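Local atomic coordinates of diguanylate cyclase (Pseudomonas aeruginosa, PDB entry 5M3C), a protein that belongs to the diguanylate cyclase family and joins a GGDEF domain to an EAL domain in one chain, here with calcium and guanosine-5'-triphosphate bound. Residues Val37-Leu42 with Ala79-Asp84. Residues are numbered along the deposited sequence; the frame is centred on the assembly and turned at random.
Sequences VLFIDL and ARLGGD. With CA (calcium ion), chain G; GTP (guanosine-5'-triphosphate), chain I.
Asp41 and Asp84 converge on a calcium ion, each giving one carboxylate oxygen: Asp41 OD1 lies 2.2 Å and Asp84 OD2 2.3 Å from the metal. The backbone Leu42 O is the third protein ligand, while O3G, O2B and O2A of GTP complete the six contacts. The two carboxylates are turned 85° apart and approach to 2.9 Å between Asp41 OD1 and Asp84 OD2, both bound to the ion. With chi1 at -172°, Asp41 carries its carboxylate beside its own carbonyl carbon, which brings OD1 to the metal. Leu42 N donates a nearly straight 3.1 Å hydrogen bond to Asp84 O, tying loop to strand. Gly82, Gly83 and Asp84 begin the GGDEF motif; Arg80, two residues ahead of it, donates a hydrogen bond from NH2 to Gly83 O, near the guanidinium plane, turns an edge to the guanine O6 and salt-bridges Asp6 through NE. Leu81 CD2 meets CE2 and CZ of the Phe39 ring obliquely. Strand 85-90 separates the two segments' strands, antiparallel to 35-43 and, in a hairpin turning at Gly83 and Asp84, to 77-82; 119-132 flanks 35-43 beyond, helix 139-155 packs against Phe39 and Asp41, and helix 54-70 against Leu42 and Arg80.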
# COMPACT_ATOMS: atom_id res chain seq x y z
N VAL B 37 25.45 -27.55 -10.76
CA VAL B 37 25.79 -27.38 -9.36
C VAL B 37 24.90 -26.28 -8.79
O VAL B 37 24.83 -25.18 -9.34
CB VAL B 37 27.26 -26.95 -9.18
CG1 VAL B 37 27.55 -26.67 -7.71
CG2 VAL B 37 28.19 -28.03 -9.72
N LEU B 38 24.19 -26.60 -7.71
CA LEU B 38 23.26 -25.66 -7.10
C LEU B 38 23.74 -25.22 -5.72
O LEU B 38 24.08 -26.05 -4.88
CB LEU B 38 21.86 -26.28 -6.98
CG LEU B 38 21.00 -26.26 -8.24
CD1 LEU B 38 21.71 -26.96 -9.40
CD2 LEU B 38 19.64 -26.91 -8.00
N PHE B 39 23.77 -23.91 -5.51
CA PHE B 39 24.19 -23.33 -4.24
C PHE B 39 22.98 -22.80 -3.48
O PHE B 39 22.28 -21.90 -3.96
CB PHE B 39 25.17 -22.19 -4.48
CG PHE B 39 26.07 -21.90 -3.31
CD1 PHE B 39 25.56 -21.36 -2.15
CD2 PHE B 39 27.42 -22.17 -3.39
CE1 PHE B 39 26.39 -21.10 -1.07
CE2 PHE B 39 28.26 -21.91 -2.32
CZ PHE B 39 27.74 -21.37 -1.16
N ILE B 40 22.73 -23.35 -2.29
CA ILE B 40 21.56 -22.98 -1.50
C ILE B 40 21.94 -22.40 -0.14
O ILE B 40 22.53 -23.08 0.69
CB ILE B 40 20.65 -24.19 -1.24
CG1 ILE B 40 20.10 -24.74 -2.57
CG2 ILE B 40 19.51 -23.80 -0.31
CD1 ILE B 40 19.22 -25.96 -2.41
N ASP B 41 21.58 -21.14 0.08
CA ASP B 41 21.89 -20.45 1.33
C ASP B 41 20.60 -20.04 2.04
O ASP B 41 19.80 -19.29 1.49
CB ASP B 41 22.74 -19.21 1.02
CG ASP B 41 23.29 -18.55 2.28
OD1 ASP B 41 22.58 -18.53 3.30
OD2 ASP B 41 24.42 -18.03 2.24
N LEU B 42 20.40 -20.56 3.25
CA LEU B 42 19.18 -20.28 4.00
C LEU B 42 18.96 -18.77 4.12
O LEU B 42 19.92 -18.01 4.24
CB LEU B 42 19.23 -20.92 5.39
CG LEU B 42 19.23 -22.45 5.43
CD1 LEU B 42 19.05 -22.96 6.85
CD2 LEU B 42 18.15 -23.03 4.52
N ALA B 79 24.99 -31.87 -0.26
CA ALA B 79 26.05 -31.75 0.73
C ALA B 79 25.92 -30.46 1.52
O ALA B 79 25.38 -29.47 1.03
CB ALA B 79 27.40 -31.81 0.04
N ARG B 80 26.41 -30.48 2.75
CA ARG B 80 26.55 -29.24 3.51
C ARG B 80 27.94 -28.67 3.24
O ARG B 80 28.95 -29.25 3.61
CB ARG B 80 26.33 -29.46 5.01
CG ARG B 80 26.86 -28.32 5.86
CD ARG B 80 25.87 -27.83 6.91
NE ARG B 80 26.20 -28.29 8.26
CZ ARG B 80 26.06 -27.55 9.36
NH1 ARG B 80 26.38 -28.06 10.55
NH2 ARG B 80 25.61 -26.31 9.29
N LEU B 81 27.97 -27.52 2.57
CA LEU B 81 29.22 -26.81 2.31
C LEU B 81 29.79 -26.26 3.61
O LEU B 81 31.00 -26.29 3.83
CB LEU B 81 28.99 -25.66 1.33
CG LEU B 81 30.26 -24.95 0.85
CD1 LEU B 81 31.16 -25.92 0.11
CD2 LEU B 81 29.91 -23.77 -0.04
N GLY B 82 28.90 -25.76 4.46
CA GLY B 82 29.29 -25.21 5.75
C GLY B 82 28.34 -24.10 6.17
O GLY B 82 27.86 -23.34 5.33
N GLY B 83 28.08 -24.01 7.47
CA GLY B 83 27.15 -23.02 7.99
C GLY B 83 25.73 -23.33 7.56
O GLY B 83 25.30 -24.49 7.60
N ASP B 84 25.00 -22.31 7.14
CA ASP B 84 23.64 -22.50 6.65
C ASP B 84 23.65 -22.64 5.13
O ASP B 84 22.65 -22.34 4.47
CB ASP B 84 22.75 -21.33 7.06
CG ASP B 84 23.07 -20.06 6.31
OD1 ASP B 84 24.25 -19.86 5.96
OD2 ASP B 84 22.14 -19.26 6.07
CA CA G . 21.97 -17.25 5.04
PG GTP I . 20.99 -13.89 4.55
O1G GTP I . 21.59 -12.55 4.21
O2G GTP I . 19.64 -14.16 3.93
O3G GTP I . 21.95 -15.05 4.43
O3B GTP I . 20.62 -13.81 6.12
PB GTP I . 21.37 -14.73 7.21
O1B GTP I . 21.03 -14.20 8.59
O2B GTP I . 21.09 -16.18 6.89
O3A GTP I . 22.91 -14.38 6.90
PA GTP I . 24.11 -15.41 7.18
O1A GTP I . 25.36 -14.60 7.47
O2A GTP I . 24.13 -16.46 6.09
O5' GTP I . 23.65 -16.10 8.54
C5' GTP I . 23.98 -17.47 8.76
C4' GTP I . 23.37 -17.88 10.08
O4' GTP I . 23.36 -19.30 10.18
C3' GTP I . 24.18 -17.33 11.25
O3' GTP I . 23.35 -16.55 12.12
C2' GTP I . 24.70 -18.56 11.97
O2' GTP I . 24.66 -18.42 13.39
C1' GTP I . 23.75 -19.66 11.50
N9 GTP I . 24.42 -20.97 11.55
C8 GTP I . 25.49 -21.35 10.82
N7 GTP I . 25.83 -22.63 11.14
C5 GTP I . 24.97 -23.06 12.08
C6 GTP I . 24.77 -24.31 12.85
O6 GTP I . 25.52 -25.29 12.68
N1 GTP I . 23.76 -24.35 13.73
C2 GTP I . 22.94 -23.30 13.93
N2 GTP I . 21.93 -23.41 14.84
N3 GTP I . 23.07 -22.13 13.26
C4 GTP I . 24.05 -21.96 12.34